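Local coordinates for protein beta-glucuronidase (Dictyoglomus thermophilum, PDB 6XXW) that probably hydrolyses beta-D-glucuronides, releasing glucuronic acid, as a family 2 glycoside hydrolase, at residues P406-W411 against P440-T445; N335-S340 against I357-E362; E393-L398 against E433-L438; Y344-L349 against I399-N404. All blocks are in the same frame, centred on the assembly; numbering follows the deposited sequence. Where two conformers were deposited one is given.

In the fold
From the N terminus, contact 2 opens first and closes a short beta-alpha-beta loop, pairing strands 336-338 and 358-362 that helix 346-355 connects. Contact 4 starts inside that loop and ends beyond it, so the two cross; it joins the start of helix 346-355 to the end of helix 385-402. Contact 3 opens before contact 4 has closed, crosses it, and sets helix 385-402 beside helix 422-438. Contact 1 in turn crosses contact 3, pairing strands 408-415 and 444-448 that helix 422-438 connects. Contacts 1 and 2 follow in series and share one sheet, since strands 358-362 and 408-415 are neighbours. Together they build one side of the barrel, strands and outer helices alike.

Contact 1 (P406-W411 against P440-T445); sequences PSVIMW and PTRPIT
Arg-442 reaches over to the backbone of Val-408, its NE donating to Val-408 O across 2.8 Å in a nearly straight bond (172°). The oxygen lies in the guanidinium plane, yet NE stands above the carbonyl plane and not on a lone pair. The other nitrogens are engaged too: NH1 with Asp-439, NH2 with the carbonyls of Lys-403 and His-405. Bonded on all its nitrogens, the group is fixed in rotation. Asp-439 also receives the indole N-H of Trp-411.

Backbone pairing is parallel and short. Trp-411 bridges Ile-444, donating from N to Pro-443 O (3.1 Å) and accepting at O from Thr-445 N (2.8 Å). Two residues earlier the pattern lapses: Ile-409 O faces Pro-443, which has no N-H to offer, and lies buried 3.3 Å from Pro-443 CD with no hydrogen-bond partner.

Carbon contacts complete the joint. The Arg-442 chain runs extended from CG to NE, which carries CD past the indole, 3.7 Å from Trp-411 NE1; ring and guanidinium are inclined by 57°. Val-408 CG1, anti to its own N (chi1 178°), sits over a face of that indole near the rim. Met-410 bends at chi2 and chi3, bringing SD to 3.9 Å from Thr-445 CB and 4.1 Å from Pro-443 CG.

Strand 408-415 thus lies between strand 444-448 and strand 358-362, to which Ser-407, Ile-409 and Met-410 are hydrogen-bonded, while Trp-411 packs against Leu-398 and Ile-399 of helix 385-402 and Thr-435 of helix 422-438.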
# COMPACT_ATOMS: atom_id res chain seq x y z
N PRO A 406 8.02 -27.85 -29.40
CA PRO A 406 8.37 -28.84 -28.37
C PRO A 406 7.82 -28.49 -26.99
O PRO A 406 7.55 -29.40 -26.19
CB PRO A 406 9.92 -28.83 -28.39
CG PRO A 406 10.28 -27.47 -28.91
CD PRO A 406 9.19 -27.10 -29.90
N SER A 407 7.61 -27.21 -26.71
CA SER A 407 7.19 -26.79 -25.37
C SER A 407 5.77 -27.24 -25.04
O SER A 407 5.47 -27.48 -23.86
CB SER A 407 7.30 -25.26 -25.24
OG SER A 407 6.41 -24.59 -26.13
N VAL A 408 4.88 -27.34 -26.03
CA VAL A 408 3.53 -27.85 -25.76
C VAL A 408 3.62 -29.35 -25.52
O VAL A 408 4.00 -30.12 -26.42
CB VAL A 408 2.56 -27.54 -26.90
CG1 VAL A 408 1.16 -28.13 -26.57
CG2 VAL A 408 2.46 -26.05 -27.19
N ILE A 409 3.22 -29.79 -24.33
CA ILE A 409 3.33 -31.20 -23.97
C ILE A 409 2.00 -31.81 -23.59
O ILE A 409 1.97 -32.98 -23.21
CB ILE A 409 4.37 -31.43 -22.85
CG1 ILE A 409 4.26 -30.37 -21.76
CG2 ILE A 409 5.78 -31.46 -23.45
CD1 ILE A 409 3.01 -30.42 -20.94
N MET A 410 0.90 -31.07 -23.67
CA MET A 410 -0.42 -31.56 -23.28
C MET A 410 -1.45 -30.55 -23.74
O MET A 410 -1.21 -29.34 -23.70
CB MET A 410 -0.53 -31.78 -21.76
CG MET A 410 -1.88 -32.35 -21.31
SD MET A 410 -1.82 -33.41 -19.85
CE MET A 410 -1.19 -32.28 -18.58
N TRP A 411 -2.62 -31.05 -24.15
CA TRP A 411 -3.76 -30.21 -24.47
C TRP A 411 -4.79 -30.28 -23.36
O TRP A 411 -5.13 -31.37 -22.88
CB TRP A 411 -4.43 -30.64 -25.79
CG TRP A 411 -3.50 -30.75 -26.98
CD1 TRP A 411 -3.13 -31.90 -27.62
CD2 TRP A 411 -2.87 -29.68 -27.70
NE1 TRP A 411 -2.29 -31.61 -28.67
CE2 TRP A 411 -2.12 -30.25 -28.75
CE3 TRP A 411 -2.86 -28.28 -27.55
CZ2 TRP A 411 -1.36 -29.49 -29.64
CZ3 TRP A 411 -2.10 -27.51 -28.46
CH2 TRP A 411 -1.36 -28.12 -29.48
N PRO A 440 -2.28 -37.44 -32.02
CA PRO A 440 -2.02 -38.58 -31.12
C PRO A 440 -0.69 -38.51 -30.39
O PRO A 440 -0.38 -39.46 -29.66
CB PRO A 440 -2.04 -39.79 -32.07
CG PRO A 440 -1.68 -39.23 -33.40
CD PRO A 440 -2.24 -37.83 -33.44
N THR A 441 0.10 -37.45 -30.53
CA THR A 441 1.45 -37.42 -29.97
C THR A 441 1.53 -36.74 -28.61
O THR A 441 2.61 -36.72 -28.01
CB THR A 441 2.43 -36.73 -30.93
OG1 THR A 441 2.24 -35.31 -30.91
CG2 THR A 441 2.29 -37.25 -32.37
N ARG A 442 0.43 -36.18 -28.09
CA ARG A 442 0.45 -35.51 -26.80
C ARG A 442 -0.74 -35.95 -25.95
O ARG A 442 -1.85 -36.11 -26.48
CB ARG A 442 0.41 -33.97 -26.94
CG ARG A 442 1.56 -33.37 -27.73
CD ARG A 442 1.30 -31.90 -27.97
NE ARG A 442 2.48 -31.20 -28.46
CZ ARG A 442 2.82 -31.12 -29.73
NH1 ARG A 442 2.06 -31.71 -30.65
NH2 ARG A 442 3.93 -30.46 -30.08
N PRO A 443 -0.56 -36.10 -24.64
CA PRO A 443 -1.68 -36.43 -23.78
C PRO A 443 -2.70 -35.31 -23.73
O PRO A 443 -2.45 -34.16 -24.12
CB PRO A 443 -1.03 -36.65 -22.41
CG PRO A 443 0.23 -35.88 -22.47
CD PRO A 443 0.71 -35.99 -23.89
N ILE A 444 -3.88 -35.66 -23.22
CA ILE A 444 -5.03 -34.77 -23.13
C ILE A 444 -5.51 -34.73 -21.68
O ILE A 444 -5.53 -35.76 -21.00
CB ILE A 444 -6.17 -35.24 -24.05
CG1 ILE A 444 -5.69 -35.22 -25.51
CG2 ILE A 444 -7.42 -34.38 -23.85
CD1 ILE A 444 -6.63 -35.95 -26.43
N THR A 445 -5.91 -33.53 -21.22
CA THR A 445 -6.51 -33.38 -19.90
C THR A 445 -7.74 -32.48 -20.00
O THR A 445 -8.08 -31.95 -21.07
CB THR A 445 -5.51 -32.78 -18.88
OG1 THR A 445 -6.07 -32.81 -17.55
CG2 THR A 445 -5.17 -31.36 -19.23

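Contact 2 (N335-S340 against I357-E362); sequences NSFRTS and IAVIEE
Phe-337 pairs with Val-359 on one face of a parallel strand pair; Ser-336 with Ala-358 and Arg-338 with Ile-360 take the other. The backbone ladder has four bonds: Ala-358 N to Asn-335 O, Phe-337 N to Ala-358 O, Ile-360 N to Phe-337 O, and Thr-339 N to Ile-360 O. Where the strand 336-338 ends, a side chain carries it on: Thr-339 OG1 accepts from Glu-362 N at 2.9 Å, standing in for a carbonyl.

The apolar contacts gather around Phe-337. Its chi1 of 64° holds the ring between N and carbonyl carbon and leans it over the neighbouring strand. Val-359 CG2 makes a CH-pi contact over one face, 3.8 Å from CZ of Phe-337, and Ile-357 CG2 comes within 3.5 Å of CD2 of Phe-337. Thr-339 CG2 meets Val-359 CG1 at 3.5 Å.

The charged pair lies beyond, on the Ser-336 side of the sheet. Arg-338 bends at chi3, and NH1 donates to the syn lone pair of Glu-362 OE1 at 2.9 Å; guanidinium and carboxylate are turned 48° apart. Arg-338 also bonds Asn-415 and Glu-505, while Glu-362 bonds Ser-412 and His-341.

This is the parallel pairing within a beta-alpha-beta unit of a TIM barrel, with the polar cluster at the C-terminal strand ends, where such barrels place their active sites.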
# COMPACT_ATOMS: atom_id res chain seq x y z
N ASN A 335 9.12 -24.96 -13.99
CA ASN A 335 9.47 -25.65 -15.22
C ASN A 335 8.29 -25.75 -16.19
O ASN A 335 8.43 -26.38 -17.24
CB ASN A 335 10.03 -27.04 -14.91
CG ASN A 335 9.04 -27.94 -14.18
OD1 ASN A 335 7.83 -27.71 -14.21
ND2 ASN A 335 9.56 -28.99 -13.53
N SER A 336 7.15 -25.13 -15.87
CA SER A 336 5.94 -25.36 -16.66
C SER A 336 4.90 -24.30 -16.35
O SER A 336 4.90 -23.68 -15.29
CB SER A 336 5.35 -26.75 -16.37
OG SER A 336 5.06 -26.92 -14.99
N PHE A 337 3.96 -24.12 -17.29
CA PHE A 337 2.72 -23.41 -16.97
C PHE A 337 1.60 -23.91 -17.87
O PHE A 337 1.83 -24.61 -18.86
CB PHE A 337 2.87 -21.87 -17.08
CG PHE A 337 3.18 -21.36 -18.46
CD1 PHE A 337 2.16 -21.05 -19.35
CD2 PHE A 337 4.49 -21.14 -18.84
CE1 PHE A 337 2.46 -20.56 -20.63
CE2 PHE A 337 4.79 -20.65 -20.11
CZ PHE A 337 3.77 -20.36 -21.00
N ARG A 338 0.38 -23.54 -17.51
CA ARG A 338 -0.81 -23.80 -18.31
C ARG A 338 -1.26 -22.48 -18.91
O ARG A 338 -1.21 -21.45 -18.24
CB ARG A 338 -1.93 -24.44 -17.47
CG ARG A 338 -3.28 -24.61 -18.21
CD ARG A 338 -4.28 -25.48 -17.42
NE ARG A 338 -4.51 -24.96 -16.07
CZ ARG A 338 -5.65 -24.41 -15.64
NH1 ARG A 338 -6.70 -24.30 -16.45
NH2 ARG A 338 -5.73 -23.99 -14.39
N THR A 339 -1.68 -22.50 -20.18
CA THR A 339 -2.20 -21.30 -20.82
C THR A 339 -3.68 -21.10 -20.45
O THR A 339 -4.57 -21.06 -21.30
CB THR A 339 -2.02 -21.34 -22.34
OG1 THR A 339 -2.97 -22.25 -22.93
CG2 THR A 339 -0.58 -21.75 -22.74
N SER A 340 -3.93 -20.96 -19.16
CA SER A 340 -5.26 -20.59 -18.71
C SER A 340 -5.65 -19.24 -19.30
O SER A 340 -4.86 -18.29 -19.26
CB SER A 340 -5.28 -20.56 -17.18
OG SER A 340 -4.04 -20.09 -16.66
N ILE A 357 10.43 -24.48 -21.01
CA ILE A 357 9.29 -24.47 -20.11
C ILE A 357 8.20 -25.33 -20.75
O ILE A 357 7.84 -25.12 -21.91
CB ILE A 357 8.78 -23.04 -19.85
CG1 ILE A 357 9.87 -22.18 -19.21
CG2 ILE A 357 7.46 -23.07 -19.03
CD1 ILE A 357 10.20 -22.54 -17.75
N ALA A 358 7.71 -26.31 -20.00
CA ALA A 358 6.68 -27.20 -20.51
C ALA A 358 5.33 -26.50 -20.41
O ALA A 358 5.00 -25.91 -19.38
CB ALA A 358 6.67 -28.51 -19.73
N VAL A 359 4.54 -26.57 -21.48
CA VAL A 359 3.30 -25.83 -21.58
C VAL A 359 2.13 -26.81 -21.73
O VAL A 359 2.16 -27.69 -22.60
CB VAL A 359 3.33 -24.85 -22.76
CG1 VAL A 359 1.99 -24.18 -22.93
CG2 VAL A 359 4.43 -23.80 -22.54
N ILE A 360 1.12 -26.66 -20.88
CA ILE A 360 -0.19 -27.26 -21.11
C ILE A 360 -1.01 -26.19 -21.80
O ILE A 360 -1.37 -25.18 -21.19
CB ILE A 360 -0.86 -27.69 -19.79
CG1 ILE A 360 0.03 -28.67 -19.01
CG2 ILE A 360 -2.22 -28.33 -20.07
CD1 ILE A 360 -0.39 -28.87 -17.55
N GLU A 361 -1.34 -26.38 -23.08
CA GLU A 361 -2.08 -25.35 -23.79
C GLU A 361 -3.56 -25.70 -23.82
O GLU A 361 -3.93 -26.84 -24.11
CB GLU A 361 -1.55 -25.12 -25.20
CG GLU A 361 -2.26 -23.95 -25.86
CD GLU A 361 -1.47 -23.34 -26.98
OE1 GLU A 361 -0.84 -24.12 -27.72
OE2 GLU A 361 -1.47 -22.10 -27.10
N GLU A 362 -4.39 -24.71 -23.50
CA GLU A 362 -5.79 -24.91 -23.18
C GLU A 362 -6.69 -24.18 -24.17
O GLU A 362 -6.44 -23.02 -24.53
CB GLU A 362 -6.06 -24.42 -21.75
CG GLU A 362 -7.46 -24.63 -21.26
CD GLU A 362 -7.53 -24.48 -19.77
OE1 GLU A 362 -7.08 -25.42 -19.06
OE2 GLU A 362 -8.00 -23.42 -19.31

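Contact 3 (E393-L398 against E433-L438); sequences EIMREL and EETRRL
Two helices of the outer layer of the TIM barrel, 385-402 and 422-438, run side by side here, touching through Met-395 and Arg-396 on one and Glu-434, Thr-435 and Leu-438 on the other. The short segments point nearly the same way, crossing at -22° with their axes 9.7 Å apart.

On the inner side Met-395 curls at chi2 and chi3, so that its terminal methyl CE reaches 3.5 Å from Thr-435 OG1. That hydroxyl is hydrogen-bonded to Val-431 O, one turn earlier in its own helix. Leu-438 CD1 lies against the arginine's aliphatic stem, 3.6 Å from Arg-396 CG, and 4.2 Å from Met-395 CB.

Farther out, Arg-396 stretches from CG to NE and donates from NE to Glu-434 OE2 at 2.9 Å. The carboxylate stands almost upright to this guanidinium, 87° between planes, and OE2 is met from above its plane. Within its own helix Glu-434 is gripped side-on by Arg-437, NE to OE1 (3.1 Å) and NH2 to OE2 (3.0 Å), the latter from the opposite face to Arg-396.

One carboxylate therefore answers two arginines. OE2 lies between their donors, Arg-396 NE and Arg-437 NH2, which stay 4.8 Å apart; this setting probably favours an ionised Glu-434 and offsets the like charges at the outer rim of the helix pair.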
# COMPACT_ATOMS: atom_id res chain seq x y z
N GLU A 393 -13.84 -26.95 -34.17
CA GLU A 393 -13.04 -26.14 -35.09
C GLU A 393 -11.87 -25.48 -34.36
O GLU A 393 -10.76 -25.36 -34.92
CB GLU A 393 -13.92 -25.09 -35.78
CG GLU A 393 -15.05 -25.73 -36.59
CD GLU A 393 -15.84 -24.73 -37.43
OE1 GLU A 393 -16.63 -23.96 -36.85
OE2 GLU A 393 -15.68 -24.74 -38.67
N ILE A 394 -12.09 -25.06 -33.11
CA ILE A 394 -11.02 -24.46 -32.32
C ILE A 394 -9.87 -25.44 -32.12
O ILE A 394 -8.69 -25.10 -32.30
CB ILE A 394 -11.56 -23.96 -30.97
CG1 ILE A 394 -12.38 -22.68 -31.16
CG2 ILE A 394 -10.41 -23.76 -29.96
CD1 ILE A 394 -11.68 -21.61 -31.95
N MET A 395 -10.19 -26.68 -31.72
CA MET A 395 -9.14 -27.68 -31.54
C MET A 395 -8.36 -27.90 -32.83
O MET A 395 -7.13 -28.08 -32.81
CB MET A 395 -9.73 -29.01 -31.05
CG MET A 395 -10.54 -28.96 -29.76
SD MET A 395 -9.70 -28.07 -28.42
CE MET A 395 -8.18 -28.99 -28.25
N ARG A 396 -9.05 -27.91 -33.98
CA ARG A 396 -8.34 -28.07 -35.25
C ARG A 396 -7.41 -26.89 -35.51
O ARG A 396 -6.26 -27.08 -35.90
CB ARG A 396 -9.34 -28.24 -36.39
CG ARG A 396 -10.23 -29.46 -36.22
CD ARG A 396 -11.32 -29.56 -37.30
NE ARG A 396 -12.36 -30.54 -36.97
CZ ARG A 396 -13.66 -30.27 -36.98
NH1 ARG A 396 -14.09 -29.06 -37.30
NH2 ARG A 396 -14.54 -31.22 -36.68
N GLU A 397 -7.89 -25.66 -35.28
CA GLU A 397 -7.05 -24.47 -35.50
C GLU A 397 -5.87 -24.44 -34.54
O GLU A 397 -4.77 -23.99 -34.89
CB GLU A 397 -7.88 -23.20 -35.32
CG GLU A 397 -8.98 -22.95 -36.35
CD GLU A 397 -9.72 -21.63 -36.12
OE1 GLU A 397 -9.09 -20.65 -35.68
OE2 GLU A 397 -10.94 -21.58 -36.38
N LEU A 398 -6.10 -24.87 -33.30
CA LEU A 398 -5.07 -24.77 -32.27
C LEU A 398 -3.95 -25.77 -32.53
O LEU A 398 -2.77 -25.43 -32.48
CB LEU A 398 -5.71 -25.01 -30.91
CG LEU A 398 -4.80 -25.18 -29.70
CD1 LEU A 398 -3.93 -23.94 -29.49
CD2 LEU A 398 -5.64 -25.48 -28.46
N GLU A 433 -12.35 -36.98 -28.34
CA GLU A 433 -12.09 -37.90 -29.45
C GLU A 433 -11.47 -37.16 -30.63
O GLU A 433 -10.55 -37.68 -31.28
CB GLU A 433 -13.39 -38.58 -29.88
CG GLU A 433 -13.19 -39.64 -30.95
CD GLU A 433 -14.43 -40.50 -31.12
OE1 GLU A 433 -14.95 -41.01 -30.10
OE2 GLU A 433 -14.89 -40.66 -32.27
N GLU A 434 -11.96 -35.96 -30.93
CA GLU A 434 -11.43 -35.21 -32.07
C GLU A 434 -10.01 -34.72 -31.79
O GLU A 434 -9.15 -34.73 -32.68
CB GLU A 434 -12.38 -34.05 -32.40
CG GLU A 434 -11.89 -33.13 -33.50
CD GLU A 434 -11.99 -33.77 -34.88
OE1 GLU A 434 -12.42 -34.95 -34.98
OE2 GLU A 434 -11.62 -33.10 -35.86
N THR A 435 -9.75 -34.28 -30.55
CA THR A 435 -8.42 -33.81 -30.20
C THR A 435 -7.38 -34.90 -30.38
O THR A 435 -6.30 -34.67 -30.94
CB THR A 435 -8.42 -33.29 -28.76
OG1 THR A 435 -9.37 -32.22 -28.65
CG2 THR A 435 -7.02 -32.79 -28.35
N ARG A 436 -7.68 -36.11 -29.90
CA ARG A 436 -6.75 -37.22 -30.02
C ARG A 436 -6.54 -37.61 -31.48
O ARG A 436 -5.42 -37.96 -31.88
CB ARG A 436 -7.26 -38.42 -29.22
CG ARG A 436 -6.18 -39.39 -28.78
CD ARG A 436 -6.32 -40.74 -29.46
NE ARG A 436 -7.56 -41.41 -29.08
CZ ARG A 436 -7.63 -42.68 -28.67
NH1 ARG A 436 -6.52 -43.40 -28.58
NH2 ARG A 436 -8.80 -43.21 -28.34
N ARG A 437 -7.60 -37.54 -32.29
CA ARG A 437 -7.48 -37.84 -33.71
C ARG A 437 -6.57 -36.84 -34.41
O ARG A 437 -5.77 -37.21 -35.28
CB ARG A 437 -8.86 -37.85 -34.37
CG ARG A 437 -8.83 -38.21 -35.84
CD ARG A 437 -10.16 -37.89 -36.50
NE ARG A 437 -10.31 -36.46 -36.75
CZ ARG A 437 -9.84 -35.85 -37.83
NH1 ARG A 437 -9.20 -36.56 -38.75
NH2 ARG A 437 -10.01 -34.54 -38.00
N LEU A 438 -6.68 -35.57 -34.03
CA LEU A 438 -5.86 -34.52 -34.62
C LEU A 438 -4.41 -34.61 -34.19
O LEU A 438 -3.51 -34.28 -34.97
CB LEU A 438 -6.43 -33.15 -34.27
CG LEU A 438 -7.78 -32.77 -34.86
CD1 LEU A 438 -8.40 -31.65 -34.03
CD2 LEU A 438 -7.66 -32.41 -36.33

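Contact 4 (Y344-L349 against I399-N404)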
# COMPACT_ATOMS: atom_id res chain seq x y z
N TYR A 344 -2.39 -19.02 -26.11
CA TYR A 344 -1.63 -17.79 -26.01
C TYR A 344 -1.05 -17.42 -27.38
O TYR A 344 -1.21 -18.14 -28.37
CB TYR A 344 -0.53 -17.90 -24.95
CG TYR A 344 -1.02 -17.91 -23.51
CD1 TYR A 344 -2.38 -17.82 -23.19
CD2 TYR A 344 -0.10 -18.02 -22.45
CE1 TYR A 344 -2.81 -17.85 -21.84
CE2 TYR A 344 -0.52 -18.05 -21.12
CZ TYR A 344 -1.88 -17.96 -20.82
OH TYR A 344 -2.26 -18.00 -19.49
N SER A 345 -0.40 -16.27 -27.44
CA SER A 345 0.29 -15.88 -28.66
C SER A 345 1.37 -16.90 -29.01
O SER A 345 2.00 -17.49 -28.12
CB SER A 345 0.91 -14.50 -28.48
OG SER A 345 1.95 -14.57 -27.52
N GLU A 346 1.58 -17.08 -30.32
CA GLU A 346 2.66 -17.94 -30.79
C GLU A 346 4.00 -17.49 -30.22
O GLU A 346 4.86 -18.33 -29.91
CB GLU A 346 2.71 -17.93 -32.32
CG GLU A 346 1.36 -18.24 -32.97
CD GLU A 346 0.64 -17.01 -33.55
OE1 GLU A 346 0.30 -16.08 -32.77
OE2 GLU A 346 0.38 -17.01 -34.78
N GLU A 347 4.18 -16.18 -30.08
CA GLU A 347 5.40 -15.62 -29.50
C GLU A 347 5.73 -16.26 -28.16
O GLU A 347 6.88 -16.60 -27.88
CB GLU A 347 5.24 -14.10 -29.36
CG GLU A 347 5.41 -13.31 -30.66
CD GLU A 347 4.15 -13.23 -31.53
OE1 GLU A 347 3.10 -13.82 -31.17
OE2 GLU A 347 4.21 -12.57 -32.59
N ILE A 348 4.71 -16.47 -27.31
CA ILE A 348 4.99 -17.06 -26.00
C ILE A 348 5.45 -18.51 -26.14
O ILE A 348 6.33 -18.97 -25.39
CB ILE A 348 3.76 -16.92 -25.09
CG1 ILE A 348 3.71 -15.48 -24.54
CG2 ILE A 348 3.81 -17.94 -23.93
CD1 ILE A 348 2.42 -15.19 -23.77
N LEU A 349 4.91 -19.25 -27.12
CA LEU A 349 5.34 -20.64 -27.29
C LEU A 349 6.77 -20.73 -27.85
O LEU A 349 7.53 -21.63 -27.47
CB LEU A 349 4.36 -21.39 -28.20
CG LEU A 349 2.96 -21.55 -27.60
CD1 LEU A 349 2.13 -22.46 -28.47
CD2 LEU A 349 3.03 -22.11 -26.19
N ILE A 399 -4.31 -27.02 -32.81
CA ILE A 399 -3.30 -28.02 -33.11
C ILE A 399 -2.57 -27.68 -34.41
O ILE A 399 -1.35 -27.84 -34.51
CB ILE A 399 -3.95 -29.42 -33.14
CG1 ILE A 399 -4.43 -29.76 -31.72
CG2 ILE A 399 -2.98 -30.46 -33.68
CD1 ILE A 399 -5.24 -31.03 -31.62
N ALA A 400 -3.29 -27.17 -35.42
CA ALA A 400 -2.62 -26.78 -36.66
C ALA A 400 -1.60 -25.68 -36.40
O ALA A 400 -0.53 -25.64 -37.04
CB ALA A 400 -3.65 -26.34 -37.70
N ARG A 401 -1.90 -24.76 -35.48
CA ARG A 401 -0.95 -23.68 -35.22
C ARG A 401 0.26 -24.17 -34.45
O ARG A 401 1.40 -23.80 -34.78
CB ARG A 401 -1.63 -22.54 -34.46
CG ARG A 401 -0.81 -21.25 -34.47
CD ARG A 401 -1.35 -20.26 -33.45
NE ARG A 401 -1.08 -20.67 -32.08
CZ ARG A 401 -1.39 -19.96 -31.00
NH1 ARG A 401 -1.97 -18.77 -31.13
NH2 ARG A 401 -1.12 -20.44 -29.80
N ASP A 402 0.06 -25.01 -33.43
CA ASP A 402 1.08 -25.24 -32.42
C ASP A 402 1.67 -26.65 -32.43
O ASP A 402 2.52 -26.95 -31.58
CB ASP A 402 0.51 -24.91 -31.04
CG ASP A 402 0.19 -23.43 -30.90
OD1 ASP A 402 0.68 -22.65 -31.75
OD2 ASP A 402 -0.53 -23.03 -29.97
N LYS A 403 1.28 -27.49 -33.39
CA LYS A 403 1.69 -28.90 -33.40
C LYS A 403 3.20 -29.10 -33.40
O LYS A 403 3.66 -30.17 -32.98
CB LYS A 403 1.10 -29.62 -34.62
CG LYS A 403 1.46 -28.92 -35.96
CD LYS A 403 0.87 -29.62 -37.16
CE LYS A 403 1.21 -28.90 -38.47
NZ LYS A 403 0.35 -27.72 -38.77
N ASN A 404 3.99 -28.13 -33.87
CA ASN A 404 5.45 -28.30 -33.99
C ASN A 404 6.26 -27.66 -32.86
O ASN A 404 7.50 -27.66 -32.93
CB ASN A 404 5.92 -27.76 -35.34
CG ASN A 404 5.32 -28.54 -36.50
OD1 ASN A 404 5.12 -29.74 -36.39
ND2 ASN A 404 5.00 -27.86 -37.60
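Glu-346 lays its CG over one face of the Arg-401 guanidinium, 3.4 Å from CD and 3.6 Å from NE of Arg-401. The overlap joins two helices packed around the TIM barrel, the first turn of helix 346-355 and the C-terminal end of helix 385-402. Bent at chi2, Glu-346 turns its carboxylate nearly parallel to the guanidinium (8°) but shifted to one side of it. OE1 of Glu-346 stays 3.9 Å from Arg-401 NH1, a long ion pair of charges alone, with the oxygen well out of the plane of the N-H groups.

The edge of the same guanidinium does the bonding. Tyr-344 O, just ahead of the helix, accepts from Arg-401 NH2 at 2.7 Å and, more weakly, from NH1 at 2.9 Å, both bonds bent because the oxygen sits between the two nitrogens. Arg-401 also holds Asp-402, the next residue, side-on: NE to OD1 and NH2 to OD2, each at 2.7 Å. The bend at chi3 (71°) folds the arginine back to reach it. NH2 is hydrogen-bonded to Tyr-344 O and Asp-402 OD2 and also forms a salt bridge with Glu-361 of strand 358-362; the two-nitrogen grip on Asp-402 fixes the rotation of the guanidinium. With three carboxylates near it, the group is probably kept charged.

Ser-345 is the N-cap of helix 346-355, its OG accepting weakly from Ile-348 N. One turn on, Leu-349 packs against Val-408 and Val-359 of the barrel strands, and its CD1 presses tightly on the Asp-402 carboxylate, 3.1 Å from OD2.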